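Local coordinates for protein putative pyridoxal phosphate-dependent transferase (Clostridium difficile, PDB 4DQ6) that binds pyridoxal-5'-phosphate covalently and probably works as a transferase of the class I and II aminotransferase family, at residues A[39-43]-A[325-329]; A[71-76]-A[281-286]; A[208-212]-A[295-300]; A[237-241]-A[290-294]. All blocks are in the same frame, centred on the assembly; numbering follows the deposited sequence.

Contact 1 (A[39-43]-A[325-329]); sequences VADMD and TYLLW
With chi1 of 52°, Tyr326 carries CG between its own backbone N and carbonyl carbon, and from there the ring runs straight at the backbone of Ala40 and Asp41. Met42 answers from the other segment: CG lies beside the backbone N (chi1 -46°) and the chain is extended beyond it, which takes SD and CE past the CE2 side of the ring. CE stops 3.9 Å from Tyr326 CE2. The sulfur makes a Met-aromatic contact, with SD 5.5 Å from the ring centroid and 38° off the ring normal, so it is neither squarely above the ring nor level with it. On the CE1 side Ala40 takes over, its CA near the ring plane at the edge and its CB 4.2 Å from Tyr326 CE1. The phenol oxygen reaches furthest, with Tyr326 OH 3.1 Å from Ala40 O and 3.3 Å from Asp41 CA. Ala40 is the centre of an inverse gamma turn closed by Asp41 N on Val39 O, and this tight bend, which lies beside the bound pyridoxal-5'-phosphate, is what the tyrosine presses against. On the other side an ST turn leads into the strand, Leu327 N donating to Thr325 OG1 over 3.2 Å. Strand 327-331 belongs to the small antiparallel sheet, next to strand 367-371. Leu327 CD2 adds a lighter touch, 4.2 Å from Ala40 CB. Asp41 also forms a salt bridge with Arg14 and accepts a hydrogen bond from Tyr65 N of the second subunit, while Phe295 of helix 289-313 packs against both Met42 and Tyr326.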
loop_
_atom_site.group_PDB
_atom_site.type_symbol
_atom_site.label_atom_id
_atom_site.label_comp_id
_atom_site.label_asym_id
_atom_site.label_seq_id
_atom_site.Cartn_x
_atom_site.Cartn_y
_atom_site.Cartn_z
ATOM N N VAL A 39 10.733 -10.304 -15.093
ATOM C CA VAL A 39 9.863 -10.062 -13.918
ATOM C C VAL A 39 8.887 -11.215 -13.670
ATOM O O VAL A 39 8.180 -11.655 -14.607
ATOM C CB VAL A 39 9.047 -8.761 -14.195
ATOM C CG1 VAL A 39 7.696 -8.735 -13.433
ATOM C CG2 VAL A 39 9.917 -7.535 -13.932
ATOM N N ALA A 40 8.727 -11.647 -12.428
ATOM C CA ALA A 40 7.800 -12.718 -12.042
ATOM C C ALA A 40 6.359 -12.228 -11.881
ATOM O O ALA A 40 5.818 -12.143 -10.775
ATOM C CB ALA A 40 8.322 -13.380 -10.726
ATOM N N ASP A 41 5.728 -11.962 -13.023
ATOM C CA ASP A 41 4.268 -12.018 -13.135
ATOM C C ASP A 41 4.010 -12.788 -14.408
ATOM O O ASP A 41 4.917 -13.081 -15.162
ATOM C CB ASP A 41 3.548 -10.653 -13.020
ATOM C CG ASP A 41 3.750 -9.731 -14.187
ATOM O OD1 ASP A 41 4.172 -10.169 -15.284
ATOM O OD2 ASP A 41 3.442 -8.514 -14.038
ATOM N N MET A 42 2.758 -13.134 -14.644
ATOM C CA MET A 42 2.469 -14.043 -15.721
ATOM C C MET A 42 1.866 -13.324 -16.901
ATOM O O MET A 42 1.132 -12.329 -16.733
ATOM C CB MET A 42 1.451 -15.098 -15.256
ATOM C CG MET A 42 1.682 -15.779 -13.904
ATOM S SD MET A 42 0.292 -17.004 -13.754
ATOM C CE MET A 42 0.643 -17.576 -12.068
ATOM N N ASP A 43 2.075 -13.842 -18.102
ATOM C CA ASP A 43 1.358 -13.332 -19.291
ATOM C C ASP A 43 0.121 -14.171 -19.567
ATOM O O ASP A 43 -0.172 -14.625 -20.727
ATOM C CB ASP A 43 2.259 -13.317 -20.499
ATOM C CG ASP A 43 3.326 -12.244 -20.407
ATOM O OD1 ASP A 43 2.989 -11.046 -20.523
ATOM O OD2 ASP A 43 4.509 -12.588 -20.230
ATOM N N THR A 325 7.895 -22.960 -8.183
ATOM C CA THR A 325 7.956 -21.710 -8.917
ATOM C C THR A 325 7.724 -21.966 -10.427
ATOM O O THR A 325 7.770 -23.108 -10.893
ATOM C CB THR A 325 9.286 -20.920 -8.741
ATOM O OG1 THR A 325 10.324 -21.364 -9.610
ATOM C CG2 THR A 325 9.721 -20.894 -7.276
ATOM N N TYR A 326 7.508 -20.868 -11.138
ATOM C CA TYR A 326 7.470 -20.918 -12.597
ATOM C C TYR A 326 8.680 -20.385 -13.285
ATOM O O TYR A 326 8.669 -19.969 -14.465
ATOM C CB TYR A 326 6.207 -20.240 -13.111
ATOM C CG TYR A 326 5.894 -18.833 -12.629
ATOM C CD1 TYR A 326 6.633 -17.757 -13.063
ATOM C CD2 TYR A 326 4.798 -18.583 -11.810
ATOM C CE1 TYR A 326 6.287 -16.468 -12.687
ATOM C CE2 TYR A 326 4.456 -17.291 -11.424
ATOM C CZ TYR A 326 5.193 -16.233 -11.921
ATOM O OH TYR A 326 4.866 -14.942 -11.661
ATOM N N LEU A 327 9.796 -20.416 -12.569
ATOM C CA LEU A 327 11.026 -19.760 -12.935
ATOM C C LEU A 327 12.072 -20.829 -13.221
ATOM O O LEU A 327 12.258 -21.730 -12.389
ATOM C CB LEU A 327 11.484 -18.815 -11.796
ATOM C CG LEU A 327 10.441 -17.731 -11.442
ATOM C CD1 LEU A 327 10.827 -17.056 -10.092
ATOM C CD2 LEU A 327 10.214 -16.685 -12.522
ATOM N N LEU A 328 12.754 -20.709 -14.338
ATOM C CA LEU A 328 13.730 -21.677 -14.791
ATOM C C LEU A 328 15.134 -21.079 -14.615
ATOM O O LEU A 328 15.371 -19.916 -14.952
ATOM C CB LEU A 328 13.507 -21.977 -16.299
ATOM C CG LEU A 328 14.155 -23.256 -16.831
ATOM C CD1 LEU A 328 13.529 -24.532 -16.262
ATOM C CD2 LEU A 328 14.028 -23.243 -18.381
ATOM N N TRP A 329 16.057 -21.857 -14.054
ATOM C CA TRP A 329 17.386 -21.418 -13.697
ATOM C C TRP A 329 18.368 -22.120 -14.574
ATOM O O TRP A 329 18.580 -23.341 -14.432
ATOM C CB TRP A 329 17.592 -21.747 -12.240
ATOM C CG TRP A 329 18.877 -21.289 -11.539
ATOM C CD1 TRP A 329 19.826 -22.075 -10.823
ATOM C CD2 TRP A 329 19.309 -19.921 -11.323
ATOM N NE1 TRP A 329 20.710 -21.285 -10.307
ATOM C CE2 TRP A 329 20.491 -19.995 -10.540
ATOM C CE3 TRP A 329 18.874 -18.675 -11.763
ATOM C CZ2 TRP A 329 21.199 -18.853 -10.166
ATOM C CZ3 TRP A 329 19.530 -17.536 -11.366
ATOM C CH2 TRP A 329 20.720 -17.629 -10.595
#

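Contact 2 (A[71-76]-A[281-286]); sequences SYNESI and TEASYN
Ser71 and Glu282 join the two helices at one edge, and the glutamate is the side chain to follow. Its CB lies 4.1 Å from Ser75 OG. CG is anti to the backbone N (chi1 178°), which sends the extended chain along the neighbouring helix, past Ser75 CB and Ser71 O. At the tip OE1 accepts a hydrogen bond of 2.7 Å from Ser71 OG, met on the syn side and 20° out of the carboxylate plane; OE2 stays close to Ser71 CB. Ser75 is a knob into a hole formed by Thr281, Glu282, Tyr285 and Asn286. Its hydroxyl turns back to its own helix, OG donating 2.7 Å to Tyr72 O in the carbonyl plane, so this small polar group is satisfied inside the packing. Tyr72 and Thr281 meet at a slant, with Tyr72 CE2 3.6 Å from Thr281 CB, and Ile76 CG1 meets Tyr285 CE2 at 3.9 Å. Two waters extend the seam at Asn286: one links its ND2 to Ser71 O, the other its OD1 to Ser75 O. The segment axes approach to 8.8 Å and run 33° from parallel. Helix 70-84 thus lies against helix 275-287, with Leu93 of strand 93-96 touching Ile76, and Phe240 of helix 237-240 meeting Ser284 and Tyr285.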
loop_
_atom_site.group_PDB
_atom_site.type_symbol
_atom_site.label_atom_id
_atom_site.label_comp_id
_atom_site.label_asym_id
_atom_site.label_seq_id
_atom_site.Cartn_x
_atom_site.Cartn_y
_atom_site.Cartn_z
ATOM N N SER A 71 -14.850 -13.040 6.501
ATOM C CA SER A 71 -14.738 -13.988 5.362
ATOM C C SER A 71 -13.381 -13.927 4.623
ATOM O O SER A 71 -12.945 -14.933 4.061
ATOM C CB SER A 71 -15.860 -13.732 4.335
ATOM O OG SER A 71 -15.823 -12.431 3.785
ATOM N N TYR A 72 -12.709 -12.771 4.683
ATOM C CA TYR A 72 -11.427 -12.604 4.026
ATOM C C TYR A 72 -10.363 -13.495 4.689
ATOM O O TYR A 72 -9.794 -14.380 4.059
ATOM C CB TYR A 72 -11.030 -11.136 4.069
ATOM C CG TYR A 72 -9.693 -10.791 3.545
ATOM C CD1 TYR A 72 -8.561 -10.880 4.328
ATOM C CD2 TYR A 72 -9.548 -10.335 2.230
ATOM C CE1 TYR A 72 -7.307 -10.523 3.834
ATOM C CE2 TYR A 72 -8.346 -9.931 1.708
ATOM C CZ TYR A 72 -7.205 -10.061 2.484
ATOM O OH TYR A 72 -5.902 -9.701 2.097
ATOM N N ASN A 73 -10.161 -13.330 5.999
ATOM C CA ASN A 73 -9.157 -14.179 6.697
ATOM C C ASN A 73 -9.647 -15.643 6.782
ATOM O O ASN A 73 -8.838 -16.540 6.744
ATOM C CB ASN A 73 -8.799 -13.646 8.087
ATOM C CG ASN A 73 -7.827 -12.480 8.014
ATOM O OD1 ASN A 73 -7.191 -12.262 6.975
ATOM N ND2 ASN A 73 -7.708 -11.711 9.119
ATOM N N GLU A 74 -10.964 -15.882 6.845
ATOM C CA GLU A 74 -11.495 -17.256 6.769
ATOM C C GLU A 74 -11.069 -17.953 5.456
ATOM O O GLU A 74 -10.732 -19.121 5.476
ATOM C CB GLU A 74 -13.024 -17.282 6.910
ATOM C CG GLU A 74 -13.445 -16.971 8.342
ATOM C CD GLU A 74 -14.930 -16.673 8.609
ATOM O OE1 GLU A 74 -15.762 -16.466 7.667
ATOM O OE2 GLU A 74 -15.261 -16.619 9.841
ATOM N N SER A 75 -11.045 -17.223 4.330
ATOM C CA SER A 75 -10.627 -17.826 3.092
ATOM C C SER A 75 -9.170 -18.262 3.135
ATOM O O SER A 75 -8.798 -19.288 2.541
ATOM C CB SER A 75 -10.888 -16.891 1.880
ATOM O OG SER A 75 -9.981 -15.819 1.766
ATOM N N ILE A 76 -8.348 -17.431 3.794
ATOM C CA ILE A 76 -6.940 -17.740 3.959
ATOM C C ILE A 76 -6.747 -18.974 4.867
ATOM O O ILE A 76 -6.016 -19.904 4.528
ATOM C CB ILE A 76 -6.160 -16.541 4.518
ATOM C CG1 ILE A 76 -6.210 -15.386 3.499
ATOM C CG2 ILE A 76 -4.719 -16.927 4.871
ATOM C CD1 ILE A 76 -5.726 -14.035 4.041
ATOM N N THR A 281 -8.698 -11.427 -3.336
ATOM C CA THR A 281 -8.015 -12.392 -2.512
ATOM C C THR A 281 -8.977 -13.487 -2.039
ATOM O O THR A 281 -8.742 -14.685 -2.181
ATOM C CB THR A 281 -7.405 -11.660 -1.298
ATOM O OG1 THR A 281 -6.401 -10.744 -1.741
ATOM C CG2 THR A 281 -6.785 -12.668 -0.306
ATOM N N GLU A 282 -10.165 -13.086 -1.584
ATOM C CA GLU A 282 -11.132 -14.038 -1.094
ATOM C C GLU A 282 -11.649 -14.900 -2.253
ATOM O O GLU A 282 -11.772 -16.114 -2.130
ATOM C CB GLU A 282 -12.270 -13.293 -0.467
ATOM C CG GLU A 282 -13.347 -14.213 0.036
ATOM C CD GLU A 282 -14.387 -13.548 0.908
ATOM O OE1 GLU A 282 -14.080 -12.605 1.677
ATOM O OE2 GLU A 282 -15.532 -14.045 0.856
ATOM N N ALA A 283 -11.855 -14.266 -3.408
ATOM C CA ALA A 283 -12.304 -15.014 -4.578
ATOM C C ALA A 283 -11.267 -16.038 -5.073
ATOM O O ALA A 283 -11.638 -17.118 -5.487
ATOM C CB ALA A 283 -12.662 -14.065 -5.725
ATOM N N SER A 284 -9.997 -15.623 -5.104
ATOM C CA SER A 284 -8.919 -16.509 -5.551
ATOM C C SER A 284 -8.849 -17.756 -4.664
ATOM O O SER A 284 -8.796 -18.902 -5.167
ATOM C CB SER A 284 -7.572 -15.784 -5.609
ATOM O OG SER A 284 -6.986 -15.483 -4.359
ATOM N N TYR A 285 -8.901 -17.580 -3.355
ATOM C CA TYR A 285 -8.729 -18.738 -2.483
ATOM C C TYR A 285 -9.996 -19.586 -2.427
ATOM O O TYR A 285 -9.930 -20.826 -2.469
ATOM C CB TYR A 285 -8.278 -18.313 -1.098
ATOM C CG TYR A 285 -6.820 -17.885 -1.007
ATOM C CD1 TYR A 285 -5.837 -18.531 -1.720
ATOM C CD2 TYR A 285 -6.462 -16.872 -0.174
ATOM C CE1 TYR A 285 -4.533 -18.157 -1.641
ATOM C CE2 TYR A 285 -5.116 -16.522 -0.050
ATOM C CZ TYR A 285 -4.186 -17.213 -0.719
ATOM O OH TYR A 285 -2.865 -16.815 -0.605
ATOM N N ASN A 286 -11.143 -18.932 -2.393
ATOM C CA ASN A 286 -12.397 -19.669 -2.333
ATOM C C ASN A 286 -12.780 -20.363 -3.636
ATOM O O ASN A 286 -13.337 -21.465 -3.577
ATOM C CB ASN A 286 -13.576 -18.828 -1.864
ATOM C CG ASN A 286 -13.524 -18.525 -0.357
ATOM O OD1 ASN A 286 -12.829 -19.176 0.373
ATOM N ND2 ASN A 286 -14.327 -17.579 0.084
HETATM O O HOH W 1 -14.393 -17.100 3.241
HETATM O O HOH W 2 -10.482 -20.705 0.831
#

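Contact 3 (A[208-212]-A[295-300]); sequences DIILK and FLEYLE
Ile209 CG2 and Leu299 CD2 meet at 3.8 Å in the middle of this contact, their side chains crossing at about a right angle. The same methyl of Ile209 also touches Leu296 CD2 and lies at the edge of the Phe295 ring, near its plane. Leu211 widens the apolar patch, its CD2 set 4.1 Å from Leu299 CD2. Leu296 points toward the loop and spreads its two methyls over the backbone, with CD1 3.8 Å from Asp208 O and CD2 equally near Ile210 O. Outward from Leu211 the character changes. Glu300, its CG anti to the backbone N (chi1 -168°), reaches across to the loop, where OE1 accepts from Lys212 N over 3.0 Å. That bond is nearly straight, 174° at the hydrogen, and uses the syn lone pair of OE1. The other oxygen, OE2, forms a salt bridge with Lys321 and accepts a hydrogen bond from a water that also donates to Lys212 O. At the outer edge Lys212 bends at its last torsion, chi4 108°, and NZ makes a salt bridge of 2.8 Å to Glu297 OE1 from above the carboxylate plane. Since Glu300 is buried, Lys212 N, Lys321 and the water would be expected to favour its ionised form. The Lys212 bonds to Glu300 and Glu297, with the water, tie the loop to helix 289-313 beside the apolar patch.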
loop_
_atom_site.group_PDB
_atom_site.type_symbol
_atom_site.label_atom_id
_atom_site.label_comp_id
_atom_site.label_asym_id
_atom_site.label_seq_id
_atom_site.Cartn_x
_atom_site.Cartn_y
_atom_site.Cartn_z
ATOM N N ASP A 208 2.177 -22.151 -3.536
ATOM C CA ASP A 208 1.153 -22.849 -4.331
ATOM C C ASP A 208 1.662 -23.317 -5.675
ATOM O O ASP A 208 0.923 -24.003 -6.411
ATOM C CB ASP A 208 -0.087 -21.959 -4.574
ATOM C CG ASP A 208 -0.721 -21.412 -3.276
ATOM O OD1 ASP A 208 -0.946 -22.190 -2.357
ATOM O OD2 ASP A 208 -1.077 -20.194 -3.210
ATOM N N ILE A 209 2.820 -22.825 -6.073
ATOM C CA ILE A 209 3.365 -23.129 -7.386
ATOM C C ILE A 209 4.336 -24.288 -7.258
ATOM O O ILE A 209 5.557 -24.113 -7.125
ATOM C CB ILE A 209 3.971 -21.885 -8.061
ATOM C CG1 ILE A 209 2.888 -20.746 -8.135
ATOM C CG2 ILE A 209 4.466 -22.259 -9.464
ATOM C CD1 ILE A 209 3.523 -19.410 -8.479
ATOM N N ILE A 210 3.758 -25.460 -7.166
ATOM C CA ILE A 210 4.452 -26.705 -6.894
ATOM C C ILE A 210 4.188 -27.734 -7.945
ATOM O O ILE A 210 3.034 -27.912 -8.340
ATOM C CB ILE A 210 4.016 -27.267 -5.514
ATOM C CG1 ILE A 210 4.074 -26.212 -4.394
ATOM C CG2 ILE A 210 4.820 -28.505 -5.149
ATOM C CD1 ILE A 210 5.488 -25.706 -4.037
ATOM N N LEU A 211 5.224 -28.361 -8.464
ATOM C CA LEU A 211 5.087 -29.308 -9.567
ATOM C C LEU A 211 4.818 -30.711 -9.054
ATOM O O LEU A 211 4.894 -30.984 -7.811
ATOM C CB LEU A 211 6.349 -29.243 -10.451
ATOM C CG LEU A 211 6.651 -27.925 -11.144
ATOM C CD1 LEU A 211 7.676 -28.076 -12.250
ATOM C CD2 LEU A 211 5.349 -27.368 -11.679
ATOM N N LYS A 212 4.458 -31.600 -9.980
ATOM C CA LYS A 212 4.143 -32.970 -9.618
ATOM C C LYS A 212 5.259 -33.663 -8.850
ATOM O O LYS A 212 6.435 -33.413 -9.088
ATOM C CB LYS A 212 3.801 -33.791 -10.904
ATOM C CG LYS A 212 2.484 -33.375 -11.504
ATOM C CD LYS A 212 2.275 -33.958 -12.907
ATOM C CE LYS A 212 0.960 -33.496 -13.576
ATOM N NZ LYS A 212 1.130 -32.517 -14.718
ATOM N N PHE A 295 -3.485 -24.318 -14.410
ATOM C CA PHE A 295 -2.302 -23.540 -14.654
ATOM C C PHE A 295 -1.083 -24.432 -14.359
ATOM O O PHE A 295 -0.128 -24.421 -15.139
ATOM C CB PHE A 295 -2.225 -22.310 -13.709
ATOM C CG PHE A 295 -0.851 -21.743 -13.561
ATOM C CD1 PHE A 295 -0.297 -21.009 -14.560
ATOM C CD2 PHE A 295 -0.078 -21.963 -12.426
ATOM C CE1 PHE A 295 0.975 -20.486 -14.467
ATOM C CE2 PHE A 295 1.185 -21.427 -12.321
ATOM C CZ PHE A 295 1.734 -20.701 -13.303
ATOM N N LEU A 296 -1.119 -25.232 -13.285
ATOM C CA LEU A 296 0.051 -26.029 -12.915
ATOM C C LEU A 296 0.327 -27.119 -13.934
ATOM O O LEU A 296 1.476 -27.460 -14.219
ATOM C CB LEU A 296 -0.106 -26.577 -11.528
ATOM C CG LEU A 296 -0.008 -25.608 -10.341
ATOM C CD1 LEU A 296 -0.436 -26.348 -9.091
ATOM C CD2 LEU A 296 1.401 -25.001 -10.168
ATOM N N GLU A 297 -0.722 -27.641 -14.542
ATOM C CA GLU A 297 -0.531 -28.574 -15.679
ATOM C C GLU A 297 0.114 -27.915 -16.925
ATOM O O GLU A 297 1.037 -28.439 -17.528
ATOM C CB GLU A 297 -1.876 -29.178 -16.050
ATOM C CG GLU A 297 -2.313 -30.197 -15.041
ATOM C CD GLU A 297 -1.725 -31.584 -15.308
ATOM O OE1 GLU A 297 -0.982 -31.749 -16.308
ATOM O OE2 GLU A 297 -2.001 -32.512 -14.503
ATOM N N TYR A 298 -0.375 -26.720 -17.234
ATOM C CA TYR A 298 0.185 -25.942 -18.315
ATOM C C TYR A 298 1.659 -25.575 -18.064
ATOM O O TYR A 298 2.456 -25.684 -18.937
ATOM C CB TYR A 298 -0.693 -24.725 -18.597
ATOM C CG TYR A 298 -0.412 -24.073 -19.943
ATOM C CD1 TYR A 298 -1.030 -24.540 -21.051
ATOM C CD2 TYR A 298 0.575 -23.097 -20.116
ATOM C CE1 TYR A 298 -0.832 -23.989 -22.306
ATOM C CE2 TYR A 298 0.801 -22.501 -21.383
ATOM C CZ TYR A 298 0.094 -22.982 -22.487
ATOM O OH TYR A 298 0.364 -22.393 -23.726
ATOM N N LEU A 299 1.979 -25.154 -16.831
ATOM C CA LEU A 299 3.312 -24.776 -16.488
ATOM C C LEU A 299 4.239 -25.947 -16.594
ATOM O O LEU A 299 5.322 -25.807 -17.135
ATOM C CB LEU A 299 3.301 -24.279 -15.054
ATOM C CG LEU A 299 4.662 -23.999 -14.482
ATOM C CD1 LEU A 299 5.245 -22.884 -15.308
ATOM C CD2 LEU A 299 4.458 -23.622 -13.018
ATOM N N GLU A 300 3.836 -27.091 -16.055
ATOM C CA GLU A 300 4.727 -28.227 -16.094
ATOM C C GLU A 300 5.005 -28.672 -17.519
ATOM O O GLU A 300 6.131 -29.056 -17.874
ATOM C CB GLU A 300 4.227 -29.373 -15.233
ATOM C CG GLU A 300 5.312 -30.449 -15.059
ATOM C CD GLU A 300 5.293 -31.195 -13.709
ATOM O OE1 GLU A 300 4.408 -30.926 -12.854
ATOM O OE2 GLU A 300 6.207 -32.069 -13.527
HETATM O O HOH W 3 7.606 -32.530 -11.383
#

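Contact 4 (A[237-241]-A[290-294]); sequences TKTFN and SWLES. With PLP (pyridoxal-5'-phosphate), chain C.
Thr239 and Phe240 carry this contact, in a short, weakly bonded helix of about residues 237-240. Ahead of them comes Lys238, whose side chain turns away from helix 289-313 to pyridoxal-5'-phosphate: bent at chi2 and chi4, it ends in a covalent bond of 1.3 Å from NZ to C4A, a linkage consistent with the internal aldimine known in this fold. Thr239 has CG2 anti to its backbone N while OG1 sits anti to the carbonyl carbon (chi1 -51°), so the methyl is presented to Leu292, 3.7 Å from its CD1, and the hydroxyl is left to bond with Asp208. Thr239 O abuts the indole of Trp291 at its edge, in the ring plane, 3.4 Å from CZ3; this buried carbonyl oxygen has no polar partner in the model. Phe240 and Trp291 lie alongside with their side chains running opposite ways. Phe240 CD1 comes within 3.8 Å of Trp291 CE3, and the ring planes are inclined by 33° in an oblique aromatic pair, while Phe240 CE1 lies 4.2 Å from Leu292 CB. Asn241, with positive phi, leaves the helix, and its OD1 accepts a hydrogen bond from Met42 N. Ile50 of helix 48-58 and Tyr285 of helix 275-287 pack on Phe240, and Pro48 meets Trp291. Helix 237-240, lying between strands 230-234 and 248-251 in the chain, thus packs on helices 48-58, 275-287 and 289-313, and helix 70-84 backs Leu292 through Trp79 and Arg83.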
loop_
_atom_site.group_PDB
_atom_site.type_symbol
_atom_site.label_atom_id
_atom_site.label_comp_id
_atom_site.label_asym_id
_atom_site.label_seq_id
_atom_site.Cartn_x
_atom_site.Cartn_y
_atom_site.Cartn_z
ATOM N N THR A 237 -0.663 -13.433 -4.692
ATOM C CA THR A 237 -0.240 -12.656 -5.834
ATOM C C THR A 237 0.554 -13.456 -6.848
ATOM O O THR A 237 0.358 -13.290 -8.038
ATOM C CB THR A 237 0.532 -11.396 -5.470
ATOM O OG1 THR A 237 1.592 -11.794 -4.628
ATOM C CG2 THR A 237 -0.340 -10.425 -4.724
ATOM N N LYS A 238 1.517 -14.237 -6.408
ATOM C CA LYS A 238 2.324 -15.054 -7.347
ATOM C C LYS A 238 1.402 -16.142 -7.908
ATOM O O LYS A 238 1.411 -16.388 -9.113
ATOM C CB LYS A 238 3.528 -15.726 -6.711
ATOM C CG LYS A 238 4.636 -14.755 -6.358
ATOM C CD LYS A 238 5.501 -14.371 -7.581
ATOM C CE LYS A 238 6.191 -13.002 -7.441
ATOM N NZ LYS A 238 7.494 -12.993 -6.739
ATOM N N THR A 239 0.641 -16.791 -7.042
ATOM C CA THR A 239 -0.248 -17.926 -7.436
ATOM C C THR A 239 -1.228 -17.564 -8.527
ATOM O O THR A 239 -1.371 -18.281 -9.541
ATOM C CB THR A 239 -0.991 -18.434 -6.236
ATOM O OG1 THR A 239 -0.089 -18.715 -5.134
ATOM C CG2 THR A 239 -1.970 -19.642 -6.588
ATOM N N PHE A 240 -1.833 -16.397 -8.334
ATOM C CA PHE A 240 -2.951 -16.045 -9.163
ATOM C C PHE A 240 -2.666 -14.859 -10.064
ATOM O O PHE A 240 -3.565 -14.411 -10.766
ATOM C CB PHE A 240 -4.239 -15.779 -8.344
ATOM C CG PHE A 240 -4.747 -16.998 -7.665
ATOM C CD1 PHE A 240 -5.418 -17.929 -8.392
ATOM C CD2 PHE A 240 -4.500 -17.239 -6.320
ATOM C CE1 PHE A 240 -5.915 -19.086 -7.820
ATOM C CE2 PHE A 240 -4.953 -18.415 -5.738
ATOM C CZ PHE A 240 -5.732 -19.303 -6.467
ATOM N N ASN A 241 -1.446 -14.383 -10.162
ATOM C CA ASN A 241 -1.085 -13.261 -11.029
ATOM C C ASN A 241 -1.813 -11.979 -10.729
ATOM O O ASN A 241 -2.375 -11.333 -11.679
ATOM C CB ASN A 241 -1.305 -13.611 -12.490
ATOM C CG ASN A 241 -0.512 -12.734 -13.418
ATOM O OD1 ASN A 241 0.521 -12.173 -13.071
ATOM N ND2 ASN A 241 -0.944 -12.680 -14.623
ATOM N N SER A 290 -9.588 -24.653 -9.228
ATOM C CA SER A 290 -9.611 -25.332 -10.509
ATOM C C SER A 290 -8.705 -24.645 -11.545
ATOM O O SER A 290 -7.976 -25.312 -12.272
ATOM C CB SER A 290 -11.034 -25.519 -11.012
ATOM O OG SER A 290 -11.684 -26.516 -10.235
ATOM N N TRP A 291 -8.748 -23.326 -11.586
ATOM C CA TRP A 291 -7.783 -22.556 -12.388
ATOM C C TRP A 291 -6.357 -22.838 -12.000
ATOM O O TRP A 291 -5.519 -23.094 -12.892
ATOM C CB TRP A 291 -8.117 -21.060 -12.340
ATOM C CG TRP A 291 -7.218 -20.262 -13.208
ATOM C CD1 TRP A 291 -7.417 -19.859 -14.549
ATOM C CD2 TRP A 291 -5.893 -19.740 -12.833
ATOM N NE1 TRP A 291 -6.346 -19.135 -14.975
ATOM C CE2 TRP A 291 -5.395 -19.036 -14.009
ATOM C CE3 TRP A 291 -5.104 -19.790 -11.692
ATOM C CZ2 TRP A 291 -4.190 -18.399 -14.032
ATOM C CZ3 TRP A 291 -3.891 -19.134 -11.723
ATOM C CH2 TRP A 291 -3.424 -18.472 -12.874
ATOM N N LEU A 292 -6.054 -22.869 -10.687
ATOM C CA LEU A 292 -4.726 -23.140 -10.290
ATOM C C LEU A 292 -4.234 -24.549 -10.733
ATOM O O LEU A 292 -3.133 -24.677 -11.259
ATOM C CB LEU A 292 -4.576 -22.988 -8.777
ATOM C CG LEU A 292 -3.253 -23.463 -8.256
ATOM C CD1 LEU A 292 -2.045 -22.652 -8.754
ATOM C CD2 LEU A 292 -3.216 -23.369 -6.719
ATOM N N GLU A 293 -5.078 -25.569 -10.619
ATOM C CA GLU A 293 -4.650 -26.911 -11.000
ATOM C C GLU A 293 -4.381 -26.935 -12.528
ATOM O O GLU A 293 -3.414 -27.558 -12.996
ATOM C CB GLU A 293 -5.663 -27.964 -10.551
ATOM C CG GLU A 293 -5.737 -28.157 -9.038
ATOM C CD GLU A 293 -4.471 -28.672 -8.378
ATOM O OE1 GLU A 293 -3.676 -29.429 -9.004
ATOM O OE2 GLU A 293 -4.239 -28.357 -7.182
ATOM N N SER A 294 -5.211 -26.247 -13.297
ATOM C CA SER A 294 -5.046 -26.189 -14.761
ATOM C C SER A 294 -3.785 -25.423 -15.139
ATOM O O SER A 294 -3.058 -25.856 -16.008
ATOM C CB SER A 294 -6.262 -25.568 -15.437
ATOM O OG SER A 294 -6.292 -25.712 -16.880
HETATM N N1 PLP C . 9.277 -13.025 -2.197
HETATM C C2 PLP C . 9.770 -13.799 -3.218
HETATM C C2A PLP C . 10.669 -14.982 -3.015
HETATM C C3 PLP C . 9.426 -13.517 -4.593
HETATM O O3 PLP C . 9.917 -14.247 -5.584
HETATM C C4 PLP C . 8.544 -12.395 -4.876
HETATM C C4A PLP C . 8.193 -12.015 -6.292
HETATM C C5 PLP C . 8.056 -11.629 -3.740
HETATM C C6 PLP C . 8.457 -11.973 -2.428
HETATM C C5A PLP C . 7.121 -10.494 -4.015
HETATM O O4P PLP C . 7.262 -9.646 -2.925
HETATM P P PLP C . 6.161 -8.463 -2.811
HETATM O O1P PLP C . 4.946 -9.140 -2.281
HETATM O O2P PLP C . 6.924 -7.485 -1.832
HETATM O O3P PLP C . 5.967 -8.013 -4.292
#

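How the contacts relate
Contact 1 closes the longest loop of chain, and the other three lie within it; contact 2 alternates in sequence with contacts 3 and 4, while contact 4 is nested inside contact 3. Helix 289-313 serves contacts 3 and 4, whose centres are 9 Å apart, and follows directly on helix 275-287 of contact 2. Contacts 1, 3 and 4 form one continuous cluster: Thr325 N pairs with Ile209 O, and contact 4 joins each of the other two by a hydrogen bond. Contact 2 sits farther out, about 24 Å from contact 1 between centres. Contacts 1, 2 and 3 each touch segment 237-241, which carries pyridoxal-5'-phosphate; contacts 1 and 4 also meet the second subunit.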